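Local coordinates for protein pantothenate synthetase (Francisella tularensis subsp. tularensis, PDB 3N8H) that probably catalyses the ATP-dependent condensation of pantoate with beta-alanine to give pantothenate, by way of a pantoyl-adenylate intermediate, at residues Thr62-Asn66 with Pro67-Gln71; Gln155-Met158 with Leu159-Leu163; Lys11-His14 with Ser15-Asn18. All blocks are in the same frame, centred on the assembly; numbering follows the deposited sequence.

Contacts 1 and 2 border the predicted substrate site from different parts of the fold, and both touch the bound proline. Contact 1 (62-71) reaches it through Gln-63, in the loop that leads into helix 67-72, and contact 2 (155-163) through Gln-156 on helix 154-166. Their centres are 21 Å apart, but their nearest atoms come within about 5 Å. The side chain of Gln-156 comes within about 4 Å of the bound AMP, whereas that of Phe-64 in contact 1 is about 8 Å from it. Contact 3 (11-18) lies away from the annotated sites, its centre 30 Å from that of contact 1 and 27 Å from that of contact 2.

Contact 1. Residues Thr62-Asn66 with Pro67-Gln71. With PRO (proline), chain C.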
# COMPACT_ATOMS: atom_id res chain seq x y z
N THR A 62 -8.65 -10.99 -5.57
CA THR A 62 -7.32 -11.19 -4.96
C THR A 62 -7.44 -11.67 -3.53
O THR A 62 -6.46 -12.12 -2.93
CB THR A 62 -6.42 -9.95 -5.01
OG1 THR A 62 -6.98 -8.90 -4.19
CG2 THR A 62 -6.23 -9.47 -6.45
N GLN A 63 -8.64 -11.57 -2.98
CA GLN A 63 -8.83 -12.00 -1.60
C GLN A 63 -9.49 -13.37 -1.46
O GLN A 63 -9.69 -13.86 -0.34
CB GLN A 63 -9.59 -10.93 -0.82
CG GLN A 63 -11.07 -10.79 -1.12
CD GLN A 63 -11.66 -9.64 -0.33
OE1 GLN A 63 -12.53 -9.83 0.53
NE2 GLN A 63 -11.17 -8.44 -0.60
N PHE A 64 -9.85 -13.98 -2.57
CA PHE A 64 -10.37 -15.36 -2.50
C PHE A 64 -9.19 -16.28 -2.57
O PHE A 64 -8.53 -16.37 -3.61
CB PHE A 64 -11.32 -15.65 -3.65
CG PHE A 64 -12.66 -15.00 -3.49
CD1 PHE A 64 -13.77 -15.75 -3.10
CD2 PHE A 64 -12.80 -13.63 -3.69
CE1 PHE A 64 -15.01 -15.14 -2.93
CE2 PHE A 64 -14.02 -13.01 -3.52
CZ PHE A 64 -15.13 -13.77 -3.14
N ASN A 65 -8.88 -16.94 -1.47
CA ASN A 65 -7.84 -17.97 -1.50
C ASN A 65 -8.36 -19.30 -2.13
O ASN A 65 -7.59 -20.17 -2.52
CB ASN A 65 -7.30 -18.23 -0.10
CG ASN A 65 -8.40 -18.51 0.90
OD1 ASN A 65 -9.26 -17.66 1.16
ND2 ASN A 65 -8.41 -19.74 1.45
N ASN A 66 -9.67 -19.44 -2.24
CA ASN A 66 -10.26 -20.69 -2.74
C ASN A 66 -11.02 -20.46 -4.05
O ASN A 66 -12.00 -19.70 -4.07
CB ASN A 66 -11.19 -21.25 -1.66
CG ASN A 66 -11.77 -22.58 -2.03
OD1 ASN A 66 -12.59 -22.69 -2.94
ND2 ASN A 66 -11.39 -23.61 -1.30
N PRO A 67 -10.60 -21.13 -5.14
CA PRO A 67 -11.18 -20.85 -6.45
C PRO A 67 -12.67 -21.13 -6.51
O PRO A 67 -13.46 -20.37 -7.10
CB PRO A 67 -10.41 -21.79 -7.40
CG PRO A 67 -9.14 -22.06 -6.70
CD PRO A 67 -9.44 -22.03 -5.22
N ASN A 68 -13.07 -22.24 -5.91
CA ASN A 68 -14.49 -22.64 -5.93
C ASN A 68 -15.34 -21.61 -5.21
O ASN A 68 -16.44 -21.23 -5.65
CB ASN A 68 -14.68 -24.02 -5.33
CG ASN A 68 -16.03 -24.62 -5.69
OD1 ASN A 68 -16.36 -24.79 -6.87
ND2 ASN A 68 -16.82 -24.95 -4.67
N ASP A 69 -14.83 -21.15 -4.08
CA ASP A 69 -15.49 -20.08 -3.35
C ASP A 69 -15.73 -18.88 -4.29
O ASP A 69 -16.84 -18.34 -4.34
CB ASP A 69 -14.65 -19.67 -2.15
CG ASP A 69 -15.33 -18.61 -1.30
OD1 ASP A 69 -16.59 -18.56 -1.30
OD2 ASP A 69 -14.61 -17.82 -0.65
N TYR A 70 -14.70 -18.49 -5.04
CA TYR A 70 -14.84 -17.36 -5.95
C TYR A 70 -15.87 -17.65 -7.04
O TYR A 70 -16.71 -16.81 -7.33
CB TYR A 70 -13.49 -17.01 -6.58
CG TYR A 70 -13.52 -15.81 -7.51
CD1 TYR A 70 -13.66 -14.52 -7.00
CD2 TYR A 70 -13.37 -15.97 -8.88
CE1 TYR A 70 -13.67 -13.41 -7.86
CE2 TYR A 70 -13.37 -14.87 -9.74
CZ TYR A 70 -13.52 -13.60 -9.23
OH TYR A 70 -13.53 -12.51 -10.08
N GLN A 71 -15.79 -18.84 -7.64
CA GLN A 71 -16.68 -19.20 -8.73
C GLN A 71 -18.15 -19.16 -8.31
O GLN A 71 -19.01 -18.69 -9.06
CB GLN A 71 -16.35 -20.60 -9.25
CG GLN A 71 -14.93 -20.79 -9.74
CD GLN A 71 -14.74 -22.17 -10.35
OE1 GLN A 71 -15.49 -22.56 -11.25
NE2 GLN A 71 -13.75 -22.92 -9.85
N PRO C . -16.19 -11.03 3.33
CA PRO C . -14.90 -10.96 2.65
C PRO C . -14.58 -12.30 1.98
O PRO C . -15.30 -13.28 2.21
CB PRO C . -13.92 -10.69 3.80
CG PRO C . -14.74 -9.92 4.79
CD PRO C . -16.14 -10.47 4.69
O HOH W 1 -11.88 -18.02 -0.64
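Asn-66 caps the N-terminus of helix 67-72 by turning its side chain onto the first helical turn, the classic N-cap motif. With CG anti to the backbone N (chi1 -176°), OD1 reaches Asp-69 N at 2.9 Å and accepts a nearly straight hydrogen bond. Asparagine suits the place because its short amide can supply the acceptor that a preceding turn would otherwise have provided. Pro-67 follows naturally, since the first residue of a helix needs no N-H. Tyr-70 N donates to Asn-66 O at 3.1 Å, a four-residue bond of the first helical turn.

Phe-64 folds back on this turn. Tyr-70 directs the edge of its ring at the face of Phe-64 in a T-shaped stack, centroids 5.1 Å apart and planes at 71°. The touching atom is Tyr-70 CD1, which lies 3.5 Å from Phe-64 CD2 and is offset toward the rim of the phenylalanine ring. The flat Phe-64 offers a broad face to the polarised C-H of the tyrosine. That ring also meets Tyr-73 edge to face and packs on Met-32, a residue of the predicted ATP site.

Asp-69 crosses Phe-64 at about a right angle, and its OD2 comes 3.3 Å from Phe-64 CD1. The same oxygen forms a salt bridge with Arg-190, which also binds the proline. Where a capping box would join Asp-69 directly to Asn-66 N, a water intervenes: it accepts from Asn-66 N and donates to Asn-65 OD1, which also accepts from Arg-124 NE, and, at 2.7 Å, to Asp-69 OD2.

Contact 2. Residues Gln155-Met158 with Leu159-Leu163; sequences QQVM and LIKQL. With PRO (proline), chain C.
Leu-159, the selenomethionine Met-158 and Val-157 contribute most to this contact, which runs along two successive turns of helix 154-166, the crossover helix of a beta-alpha-beta unit. Leu-159 looks back to Gln-155: its N donates to Gln-155 O at 2.8 Å. CG of Leu-159 lies beside its own backbone N (chi1 -71°), which sets it 3.2 Å from the same carbonyl oxygen, Gln-155 O. The side chain is buried, which suits a branched, wholly apolar residue.

Toward the next turn Val-157 presents CG1, which is anti to the backbone N (chi1 168°) and lies 3.8 Å from Lys-161 CE; the two side chains run side by side in the same direction. Lysine serves well here because its extended methylene chain can cover a valine while the ammonium group is carried on to the exposed surface. Along the backbone, Lys-161 N donates to Val-157 O at 2.9 Å. Met-158 is exposed, and what it gives the next turn is mainly backbone: Met-158 O accepts from Gln-162 N at 3.0 Å.

Gln-156 faces the ligand pocket and is a predicted pantoate-binding residue. Its stem keeps to the core, CG lying 3.8 Å from Ile-160 CD1. OE1 comes 3.1 Å from CG of the bound proline, a close oxygen-carbon approach; its hydrogen bond is to a glycerol, probably from the crystallisation liquor, and the side chain also touches AMP.

Val-157 and Ile-160 rest on strands 146-150 and 172-176, Leu-159 packs against Phe-128 and Met-131 of helix 127-142, and Gln-162 NE2 is hydrogen-bonded to OD2 of Asp-166 and to OD2 of Asp-103 of the second subunit.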
# COMPACT_ATOMS: atom_id res chain seq x y z
N GLN A 155 -11.08 -9.24 12.60
CA GLN A 155 -9.68 -9.03 12.22
C GLN A 155 -9.57 -8.01 11.07
O GLN A 155 -8.71 -7.12 11.08
CB GLN A 155 -9.06 -10.35 11.82
CG GLN A 155 -8.76 -11.24 13.01
CD GLN A 155 -8.38 -12.65 12.55
OE1 GLN A 155 -9.25 -13.46 12.18
NE2 GLN A 155 -7.08 -12.94 12.56
N GLN A 156 -10.47 -8.15 10.10
CA GLN A 156 -10.64 -7.16 9.04
C GLN A 156 -10.73 -5.73 9.60
O GLN A 156 -10.05 -4.83 9.13
CB GLN A 156 -11.92 -7.46 8.24
CG GLN A 156 -12.20 -6.42 7.17
CD GLN A 156 -13.12 -6.92 6.10
OE1 GLN A 156 -12.69 -7.61 5.17
NE2 GLN A 156 -14.39 -6.59 6.24
N VAL A 157 -11.60 -5.51 10.59
CA VAL A 157 -11.72 -4.18 11.20
C VAL A 157 -10.37 -3.67 11.74
O VAL A 157 -9.95 -2.55 11.42
CB VAL A 157 -12.75 -4.16 12.35
CG1 VAL A 157 -12.63 -2.86 13.14
CG2 VAL A 157 -14.16 -4.32 11.81
N MSE A 158 -9.71 -4.50 12.56
CA MSE A 158 -8.43 -4.14 13.18
C MSE A 158 -7.38 -3.83 12.12
O MSE A 158 -6.65 -2.84 12.22
CB MSE A 158 -7.93 -5.28 14.07
CG MSE A 158 -8.86 -5.65 15.21
SE MSE A 158 -8.11 -7.04 16.37
CE MSE A 158 -6.42 -6.19 16.88
N LEU A 159 -7.33 -4.66 11.10
CA LEU A 159 -6.40 -4.47 10.01
C LEU A 159 -6.70 -3.18 9.24
O LEU A 159 -5.79 -2.44 8.85
CB LEU A 159 -6.44 -5.69 9.06
CG LEU A 159 -5.84 -6.97 9.60
CD1 LEU A 159 -5.98 -8.10 8.59
CD2 LEU A 159 -4.36 -6.71 9.96
N ILE A 160 -7.98 -2.89 9.02
CA ILE A 160 -8.30 -1.68 8.27
C ILE A 160 -7.97 -0.44 9.12
O ILE A 160 -7.58 0.60 8.59
CB ILE A 160 -9.77 -1.70 7.74
CG1 ILE A 160 -9.92 -2.73 6.61
CG2 ILE A 160 -10.20 -0.30 7.25
CD1 ILE A 160 -11.39 -2.89 6.17
N LYS A 161 -8.10 -0.55 10.44
CA LYS A 161 -7.78 0.60 11.31
C LYS A 161 -6.28 0.84 11.22
O LYS A 161 -5.83 1.99 11.21
CB LYS A 161 -8.22 0.37 12.77
CG LYS A 161 -9.73 0.35 13.00
CD LYS A 161 -10.07 0.04 14.47
CE LYS A 161 -11.53 0.40 14.84
NZ LYS A 161 -11.87 -0.06 16.25
N GLN A 162 -5.51 -0.24 11.12
CA GLN A 162 -4.05 -0.10 11.03
C GLN A 162 -3.66 0.50 9.66
O GLN A 162 -2.82 1.39 9.59
CB GLN A 162 -3.35 -1.44 11.25
CG GLN A 162 -1.83 -1.34 11.28
CD GLN A 162 -1.33 -0.61 12.51
OE1 GLN A 162 -1.76 -0.90 13.62
NE2 GLN A 162 -0.41 0.33 12.32
N LEU A 163 -4.32 0.03 8.61
CA LEU A 163 -4.15 0.58 7.25
C LEU A 163 -4.40 2.08 7.17
O LEU A 163 -3.66 2.82 6.53
CB LEU A 163 -5.11 -0.11 6.31
CG LEU A 163 -4.99 0.29 4.85
CD1 LEU A 163 -3.80 -0.42 4.18
CD2 LEU A 163 -6.33 0.05 4.08
N PRO C . -16.19 -11.03 3.33
CA PRO C . -14.90 -10.96 2.65
C PRO C . -14.58 -12.30 1.98
O PRO C . -15.30 -13.28 2.21
CB PRO C . -13.92 -10.69 3.80
CG PRO C . -14.74 -9.92 4.79
CD PRO C . -16.14 -10.47 4.69

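Contact 3. Residues Lys11-His14 with Ser15-Asn18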
# COMPACT_ATOMS: atom_id res chain seq x y z
N LYS A 11 -13.59 6.80 -14.18
CA LYS A 11 -13.90 8.08 -14.81
C LYS A 11 -15.25 8.54 -14.34
O LYS A 11 -15.41 9.64 -13.81
CB LYS A 11 -13.90 7.94 -16.34
CG LYS A 11 -12.55 8.22 -17.01
CD LYS A 11 -11.41 7.49 -16.31
CE LYS A 11 -10.34 8.47 -15.81
NZ LYS A 11 -9.32 7.82 -14.95
N GLN A 12 -16.24 7.67 -14.50
CA GLN A 12 -17.59 7.98 -14.09
C GLN A 12 -17.69 8.30 -12.60
O GLN A 12 -18.48 9.17 -12.19
CB GLN A 12 -18.49 6.80 -14.41
CG GLN A 12 -19.81 7.19 -14.99
CD GLN A 12 -20.80 6.08 -14.86
OE1 GLN A 12 -20.46 4.90 -15.04
NE2 GLN A 12 -22.05 6.42 -14.54
N PHE A 13 -16.90 7.60 -11.79
CA PHE A 13 -16.92 7.86 -10.37
C PHE A 13 -16.18 9.15 -9.98
O PHE A 13 -16.64 9.89 -9.10
CB PHE A 13 -16.37 6.70 -9.55
CG PHE A 13 -16.44 6.96 -8.08
CD1 PHE A 13 -17.65 6.85 -7.42
CD2 PHE A 13 -15.33 7.41 -7.39
CE1 PHE A 13 -17.74 7.14 -6.07
CE2 PHE A 13 -15.42 7.72 -6.04
CZ PHE A 13 -16.63 7.58 -5.38
N HIS A 14 -15.05 9.41 -10.61
CA HIS A 14 -14.33 10.66 -10.35
C HIS A 14 -15.23 11.84 -10.63
O HIS A 14 -15.26 12.80 -9.87
CB HIS A 14 -13.07 10.76 -11.18
CG HIS A 14 -11.96 9.89 -10.70
ND1 HIS A 14 -11.66 9.74 -9.36
CD2 HIS A 14 -11.07 9.12 -11.38
CE1 HIS A 14 -10.64 8.91 -9.24
NE2 HIS A 14 -10.26 8.52 -10.44
N SER A 15 -15.98 11.74 -11.72
CA SER A 15 -16.93 12.78 -12.10
C SER A 15 -17.79 13.14 -10.92
O SER A 15 -17.74 14.26 -10.42
CB SER A 15 -17.81 12.32 -13.27
OG SER A 15 -17.06 12.15 -14.46
N ILE A 16 -18.59 12.19 -10.46
CA ILE A 16 -19.54 12.48 -9.40
C ILE A 16 -18.84 12.88 -8.09
O ILE A 16 -19.27 13.83 -7.41
CB ILE A 16 -20.55 11.33 -9.21
CG1 ILE A 16 -21.56 11.68 -8.11
CG2 ILE A 16 -19.85 10.02 -8.94
CD1 ILE A 16 -22.38 12.94 -8.41
N ARG A 17 -17.75 12.18 -7.76
CA ARG A 17 -17.01 12.46 -6.53
C ARG A 17 -16.50 13.90 -6.51
O ARG A 17 -16.60 14.60 -5.50
CB ARG A 17 -15.84 11.49 -6.38
CG ARG A 17 -15.03 11.66 -5.10
CD ARG A 17 -15.93 11.56 -3.89
NE ARG A 17 -15.23 11.90 -2.65
CZ ARG A 17 -14.96 13.15 -2.26
NH1 ARG A 17 -14.34 13.36 -1.11
NH2 ARG A 17 -15.29 14.19 -3.02
N ASN A 18 -15.95 14.33 -7.64
CA ASN A 18 -15.32 15.65 -7.70
C ASN A 18 -16.33 16.78 -7.74
O ASN A 18 -15.97 17.95 -7.60
CB ASN A 18 -14.34 15.73 -8.88
CG ASN A 18 -13.13 14.84 -8.69
OD1 ASN A 18 -12.84 14.40 -7.58
ND2 ASN A 18 -12.42 14.57 -9.78
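Lys-11 to Asn-18 run along two consecutive turns of alpha-helical backbone in helix 10-18, which follows strand 5-7, at one edge of the parallel sheet within this chain, in an alpha/beta domain. Each residue of the second turn donates its N-H four residues back. Ser-15 N meets Lys-11 O at 3.0 Å, Arg-17 N donates to Phe-13 O, and Asn-18 N closes on His-14 O at 2.8 Å. Between them the bond from Ile-16 N to Gln-12 O is stretched to 3.5 Å and is weak.

Phe-13 is the buried member of the group. Its CG stands anti to the backbone N (chi1 -178°), and the ring lies alongside the base of Arg-17, where CE2 comes 3.8 Å from Arg-17 CB. This is a CH-pi contact placed off-centre, with Arg-17 CB 29° from the ring normal. Arginine suits the position by offering both an aliphatic stem for the ring and a polar end: bent at chi2, it brings NE and NH1 to the carbonyl oxygens of Thr-142, at the end of helix 127-142, and of Lys-143 just after it. The phenylalanine packs against Ala-7, Phe-93 and Ile-141, joining the helix to two strands and to helix 127-142.

Ile-16 crosses Phe-13 at a slant, its CG2 approaching Phe-13 CD1 at 4.1 Å, while the side chain also packs on Ile-5 of strand 5-7. On the exposed side Ser-15 adds a second grip on one carbonyl. With OG beside its own backbone N (chi1 -67°), it donates to Lys-11 O at 3.1 Å, from above the carbonyl plane, so that this oxygen accepts from both Ser-15 N and Ser-15 OG.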